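Long-range contact in glycosyl hydrolase, BNR repeat (PDB 3B7F), which is a putative glycosyl hydrolase with BNR repeats, folded as a seven-bladed beta-propeller and probably acting as a hydrolase: residues 180-193 and 234-247. Numbering follows the deposited sequence.
With EDO (1,2-ethanediol), chain K.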
loop_
_atom_site.group_PDB
_atom_site.type_symbol
_atom_site.label_atom_id
_atom_site.label_comp_id
_atom_site.label_asym_id
_atom_site.label_seq_id
_atom_site.Cartn_x
_atom_site.Cartn_y
_atom_site.Cartn_z
ATOM N N HIS A 180 -7.185 3.282 2.499
ATOM C CA HIS A 180 -5.816 2.906 2.223
ATOM C C HIS A 180 -5.087 4.092 1.621
ATOM O O HIS A 180 -5.629 5.191 1.594
ATOM C CB HIS A 180 -5.821 1.670 1.300
ATOM C CG HIS A 180 -6.531 1.874 -0.000
ATOM N ND1 HIS A 180 -5.973 2.570 -1.054
ATOM C CD2 HIS A 180 -7.732 1.430 -0.437
ATOM C CE1 HIS A 180 -6.822 2.581 -2.067
ATOM N NE2 HIS A 180 -7.893 1.883 -1.727
ATOM N N SER A 181 -3.852 3.862 1.176
ATOM C CA SER A 181 -3.055 4.842 0.476
ATOM C C SER A 181 -3.065 6.238 1.107
ATOM O O SER A 181 -3.322 7.232 0.426
ATOM C CB SER A 181 -3.534 4.898 -0.978
ATOM O OG SER A 181 -3.486 3.622 -1.561
ATOM N N ILE A 182 -2.788 6.278 2.413
ATOM C CA ILE A 182 -2.706 7.510 3.167
ATOM C C ILE A 182 -1.294 8.053 2.907
ATOM O O ILE A 182 -0.269 7.429 3.235
ATOM C CB ILE A 182 -3.005 7.327 4.666
ATOM C CG1 ILE A 182 -4.418 6.778 4.867
ATOM C CG2 ILE A 182 -2.877 8.672 5.414
ATOM C CD1 ILE A 182 -4.676 6.249 6.289
ATOM N N LEU A 183 -1.265 9.224 2.299
ATOM C CA LEU A 183 -0.057 9.871 1.852
ATOM C C LEU A 183 0.082 11.239 2.516
ATOM O O LEU A 183 -0.843 12.027 2.443
ATOM C CB LEU A 183 -0.175 10.044 0.339
ATOM C CG LEU A 183 0.046 8.911 -0.679
ATOM C CD1 LEU A 183 -0.214 7.519 -0.167
ATOM C CD2 LEU A 183 -0.705 9.245 -2.000
ATOM N N VAL A 184 1.224 11.499 3.157
ATOM C CA VAL A 184 1.554 12.790 3.770
ATOM C C VAL A 184 2.621 13.444 2.887
ATOM O O VAL A 184 3.705 12.897 2.727
ATOM C CB VAL A 184 2.104 12.606 5.196
ATOM C CG1 VAL A 184 2.501 14.001 5.835
ATOM C CG2 VAL A 184 1.101 11.812 6.049
ATOM N N ASP A 185 2.325 14.605 2.325
ATOM C CA ASP A 185 3.246 15.294 1.405
ATOM C C ASP A 185 4.595 15.613 2.092
ATOM O O ASP A 185 4.581 16.200 3.170
ATOM C CB ASP A 185 2.578 16.580 0.884
ATOM C CG ASP A 185 3.224 17.142 -0.369
ATOM O OD1 ASP A 185 4.449 17.269 -0.438
ATOM O OD2 ASP A 185 2.468 17.508 -1.284
ATOM N N PRO A 186 5.749 15.200 1.488
ATOM C CA PRO A 186 7.048 15.513 2.108
ATOM C C PRO A 186 7.341 17.009 2.251
ATOM O O PRO A 186 8.133 17.390 3.105
ATOM C CB PRO A 186 8.071 14.877 1.150
ATOM C CG PRO A 186 7.343 14.670 -0.129
ATOM C CD PRO A 186 5.932 14.412 0.244
ATOM N N ARG A 187 6.726 17.827 1.405
ATOM C CA ARG A 187 6.882 19.262 1.440
ATOM C C ARG A 187 5.956 19.971 2.418
ATOM O O ARG A 187 6.216 21.124 2.726
ATOM C CB ARG A 187 6.574 19.837 0.068
ATOM C CG ARG A 187 7.469 19.361 -1.044
ATOM C CD ARG A 187 6.882 19.746 -2.355
ATOM N NE ARG A 187 5.626 19.050 -2.624
ATOM C CZ ARG A 187 4.928 19.156 -3.748
ATOM N NH1 ARG A 187 5.364 19.896 -4.765
ATOM N NH2 ARG A 187 3.797 18.485 -3.867
ATOM N N ASP A 188 4.893 19.317 2.899
ATOM C CA ASP A 188 3.912 19.984 3.745
ATOM C C ASP A 188 3.047 18.987 4.513
ATOM O O ASP A 188 2.234 18.314 3.886
ATOM C CB ASP A 188 3.016 20.851 2.833
ATOM C CG ASP A 188 1.938 21.624 3.592
ATOM O OD1 ASP A 188 1.916 21.585 4.841
ATOM O OD2 ASP A 188 1.109 22.285 2.915
ATOM N N PRO A 189 3.148 18.932 5.866
ATOM C CA PRO A 189 2.317 17.983 6.642
ATOM C C PRO A 189 0.793 18.167 6.530
ATOM O O PRO A 189 0.037 17.238 6.865
ATOM C CB PRO A 189 2.735 18.247 8.098
ATOM C CG PRO A 189 3.384 19.547 8.109
ATOM C CD PRO A 189 4.012 19.727 6.758
ATOM N N LYS A 190 0.363 19.361 6.107
ATOM C CA LYS A 190 -1.044 19.686 5.919
ATOM C C LYS A 190 -1.648 19.087 4.633
ATOM O O LYS A 190 -2.876 18.948 4.556
ATOM C CB LYS A 190 -1.247 21.219 5.895
ATOM C CG LYS A 190 -0.837 21.994 7.163
ATOM C CD LYS A 190 -0.999 23.516 6.943
ATOM C CE LYS A 190 -0.618 24.361 8.184
ATOM N N HIS A 191 -0.810 18.754 3.644
ATOM C CA HIS A 191 -1.273 18.215 2.373
ATOM C C HIS A 191 -1.293 16.675 2.421
ATOM O O HIS A 191 -0.235 16.005 2.423
ATOM C CB HIS A 191 -0.417 18.760 1.247
ATOM C CG HIS A 191 -0.889 18.382 -0.126
ATOM N ND1 HIS A 191 -0.012 18.107 -1.147
ATOM C CD2 HIS A 191 -2.129 18.215 -0.644
ATOM C CE1 HIS A 191 -0.688 17.828 -2.245
ATOM N NE2 HIS A 191 -1.975 17.876 -1.964
ATOM N N LEU A 192 -2.517 16.142 2.456
ATOM C CA LEU A 192 -2.787 14.730 2.587
ATOM C C LEU A 192 -3.629 14.216 1.457
ATOM O O LEU A 192 -4.481 14.944 0.951
ATOM C CB LEU A 192 -3.572 14.481 3.882
ATOM C CG LEU A 192 -2.988 15.003 5.198
ATOM C CD1 LEU A 192 -3.931 14.679 6.352
ATOM C CD2 LEU A 192 -1.566 14.429 5.424
ATOM N N TYR A 193 -3.381 12.953 1.083
ATOM C CA TYR A 193 -4.164 12.206 0.117
ATOM C C TYR A 193 -4.579 10.900 0.798
ATOM O O TYR A 193 -3.856 10.389 1.656
ATOM C CB TYR A 193 -3.408 11.852 -1.176
ATOM C CG TYR A 193 -2.949 12.995 -2.069
ATOM C CD1 TYR A 193 -3.838 13.676 -2.915
ATOM C CD2 TYR A 193 -1.599 13.332 -2.135
ATOM C CE1 TYR A 193 -3.381 14.696 -3.762
ATOM C CE2 TYR A 193 -1.147 14.327 -2.961
ATOM C CZ TYR A 193 -2.026 15.013 -3.755
ATOM O OH TYR A 193 -1.482 15.969 -4.546
ATOM N N PRO A 234 -9.793 2.941 -6.348
ATOM C CA PRO A 234 -8.350 2.865 -6.384
ATOM C C PRO A 234 -7.927 1.741 -5.482
ATOM O O PRO A 234 -8.584 1.519 -4.453
ATOM C CB PRO A 234 -7.900 4.187 -5.768
ATOM C CG PRO A 234 -9.014 4.606 -4.899
ATOM C CD PRO A 234 -10.231 4.189 -5.704
ATOM N N HIS A 235 -6.880 1.023 -5.893
ATOM C CA HIS A 235 -6.305 -0.060 -5.104
ATOM C C HIS A 235 -5.055 0.372 -4.328
ATOM O O HIS A 235 -4.895 0.037 -3.173
ATOM C CB HIS A 235 -5.982 -1.284 -5.970
ATOM C CG HIS A 235 -7.196 -1.973 -6.518
ATOM N ND1 HIS A 235 -7.132 -2.869 -7.561
ATOM C CD2 HIS A 235 -8.507 -1.868 -6.192
ATOM C CE1 HIS A 235 -8.349 -3.308 -7.838
ATOM N NE2 HIS A 235 -9.199 -2.722 -7.017
ATOM N N CYS A 236 -4.164 1.093 -4.987
ATOM C CA CYS A 236 -2.938 1.521 -4.378
ATOM C C CYS A 236 -2.544 2.825 -5.020
ATOM O O CYS A 236 -2.524 2.893 -6.233
ATOM C CB CYS A 236 -1.875 0.457 -4.612
ATOM S SG CYS A 236 -0.369 0.723 -3.648
ATOM N N VAL A 237 -2.314 3.858 -4.209
ATOM C CA VAL A 237 -1.899 5.178 -4.676
ATOM C C VAL A 237 -0.530 5.485 -4.030
ATOM O O VAL A 237 -0.315 5.147 -2.864
ATOM C CB VAL A 237 -2.953 6.315 -4.355
ATOM C CG1 VAL A 237 -2.726 7.536 -5.255
ATOM C CG2 VAL A 237 -4.390 5.853 -4.523
ATOM N N VAL A 238 0.378 6.117 -4.788
ATOM C CA VAL A 238 1.707 6.536 -4.310
ATOM C C VAL A 238 2.002 7.987 -4.777
ATOM O O VAL A 238 1.529 8.423 -5.815
ATOM C CB VAL A 238 2.852 5.552 -4.763
ATOM C CG1 VAL A 238 2.673 4.140 -4.144
ATOM C CG2 VAL A 238 2.909 5.413 -6.261
ATOM N N GLN A 239 2.717 8.742 -3.954
ATOM C CA GLN A 239 3.164 10.085 -4.268
ATOM C C GLN A 239 4.662 9.948 -4.341
ATOM O O GLN A 239 5.266 9.419 -3.403
ATOM C CB GLN A 239 2.764 11.055 -3.159
ATOM C CG GLN A 239 3.257 12.505 -3.364
ATOM C CD GLN A 239 2.758 13.451 -2.299
ATOM O OE1 GLN A 239 2.525 13.044 -1.159
ATOM N NE2 GLN A 239 2.620 14.731 -2.657
ATOM N N HIS A 240 5.281 10.429 -5.419
ATOM C CA HIS A 240 6.715 10.234 -5.590
ATOM C C HIS A 240 7.515 11.120 -4.625
ATOM O O HIS A 240 7.227 12.283 -4.524
ATOM C CB HIS A 240 7.161 10.484 -7.023
ATOM C CG HIS A 240 8.471 9.846 -7.319
ATOM N ND1 HIS A 240 9.680 10.488 -7.144
ATOM C CD2 HIS A 240 8.767 8.575 -7.653
ATOM C CE1 HIS A 240 10.661 9.646 -7.412
ATOM N NE2 HIS A 240 10.131 8.480 -7.726
ATOM N N PRO A 241 8.499 10.558 -3.893
ATOM C CA PRO A 241 9.208 11.388 -2.916
ATOM C C PRO A 241 10.157 12.425 -3.526
ATOM O O PRO A 241 10.386 13.473 -2.920
ATOM C CB PRO A 241 9.960 10.352 -2.072
ATOM C CG PRO A 241 10.127 9.218 -2.942
ATOM C CD PRO A 241 9.015 9.182 -3.903
ATOM N N ALA A 242 10.709 12.108 -4.697
ATOM C CA ALA A 242 11.583 13.009 -5.451
ATOM C C ALA A 242 10.820 14.101 -6.250
ATOM O O ALA A 242 11.336 15.191 -6.408
ATOM C CB ALA A 242 12.475 12.184 -6.396
ATOM N N ALA A 243 9.624 13.790 -6.746
ATOM C CA ALA A 243 8.765 14.698 -7.509
ATOM C C ALA A 243 7.347 14.569 -6.942
ATOM O O ALA A 243 6.478 13.984 -7.581
ATOM C CB ALA A 243 8.802 14.341 -8.962
ATOM N N PRO A 244 7.097 15.124 -5.729
ATOM C CA PRO A 244 5.774 14.970 -5.046
ATOM C C PRO A 244 4.512 15.513 -5.770
ATOM O O PRO A 244 3.397 15.208 -5.337
ATOM C CB PRO A 244 6.008 15.571 -3.645
ATOM C CG PRO A 244 7.305 16.384 -3.755
ATOM C CD PRO A 244 8.071 15.896 -4.925
ATOM N N ASP A 245 4.680 16.277 -6.852
ATOM C CA ASP A 245 3.546 16.605 -7.737
ATOM C C ASP A 245 3.039 15.385 -8.504
ATOM O O ASP A 245 1.877 15.371 -8.929
ATOM C CB ASP A 245 3.921 17.659 -8.775
ATOM C CG ASP A 245 4.160 19.029 -8.164
ATOM O OD1 ASP A 245 3.333 19.496 -7.342
ATOM O OD2 ASP A 245 5.174 19.637 -8.546
ATOM N N ILE A 246 3.898 14.377 -8.676
ATOM C CA ILE A 246 3.545 13.168 -9.430
ATOM C C ILE A 246 2.990 12.060 -8.529
ATOM O O ILE A 246 3.638 11.644 -7.560
ATOM C CB ILE A 246 4.757 12.627 -10.243
ATOM C CG1 ILE A 246 5.518 13.767 -10.943
ATOM C CG2 ILE A 246 4.303 11.538 -11.241
ATOM C CD1 ILE A 246 4.658 14.748 -11.787
ATOM N N LEU A 247 1.773 11.620 -8.850
ATOM C CA LEU A 247 1.082 10.520 -8.183
ATOM C C LEU A 247 0.819 9.417 -9.208
ATOM O O LEU A 247 0.583 9.695 -10.386
ATOM C CB LEU A 247 -0.257 10.951 -7.562
ATOM C CG LEU A 247 -0.244 11.697 -6.217
ATOM C CD1 LEU A 247 0.637 12.903 -6.253
ATOM C CD2 LEU A 247 -1.664 12.097 -5.839
HETATM C C1 EDO K . 4.419 8.115 1.552
HETATM O O1 EDO K . 3.770 8.671 0.379
HETATM C C2 EDO K . 3.565 8.298 2.817
HETATM O O2 EDO K . 3.329 9.691 3.122
HETATM O O HOH W 1 3.963 11.317 0.219
HETATM O O HOH W 2 1.356 19.096 -5.892
HETATM O O HOH W 3 1.103 16.424 -4.922
#
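Strands 180-184 and 234-239, the first strands of successive propeller blades, run nearly parallel at 18° and approach to 6.2 Å, bringing Ser-181 beside Val-237 and Leu-183 beside Gln-239. Val-237 N donates to Ser-181 OG (2.9 Å), a side-chain-to-backbone link between the two blades; the same hydroxyl shares a hydrogen bond with His-180 ND1, while His-235 O lies over one face of that imidazole. Farther along, Leu-183 CD2 rests on Gln-239 CB. Gln-239 reaches across extended, CG anti to the backbone N (chi1 177°). Its NE2 donates to Pro-244 O (2.8 Å) and weakly to Asp-185 OD2 (3.1 Å). Water 1 joins Gln-239 OE1 to Val-184 O. Asp-185 is gripped side-on by Arg-187 NE and NH2 and also takes a bond from His-191 ND1. Bent at chi3, Arg-187 lays one guanidinium face on Pro-244 CG, and its NH1 makes a long salt bridge to Asp-245 OD1 (3.3 Å). Leu-247 CD2 sits over the Tyr-193 ring centre, a CH-pi contact at 3.6 Å from the centroid. Asp-245 OD2 pairs with Arg-261; strand 116-122 flanks His-180 and Val-184, and strand 282-285 packs against Cys-236 and Val-238.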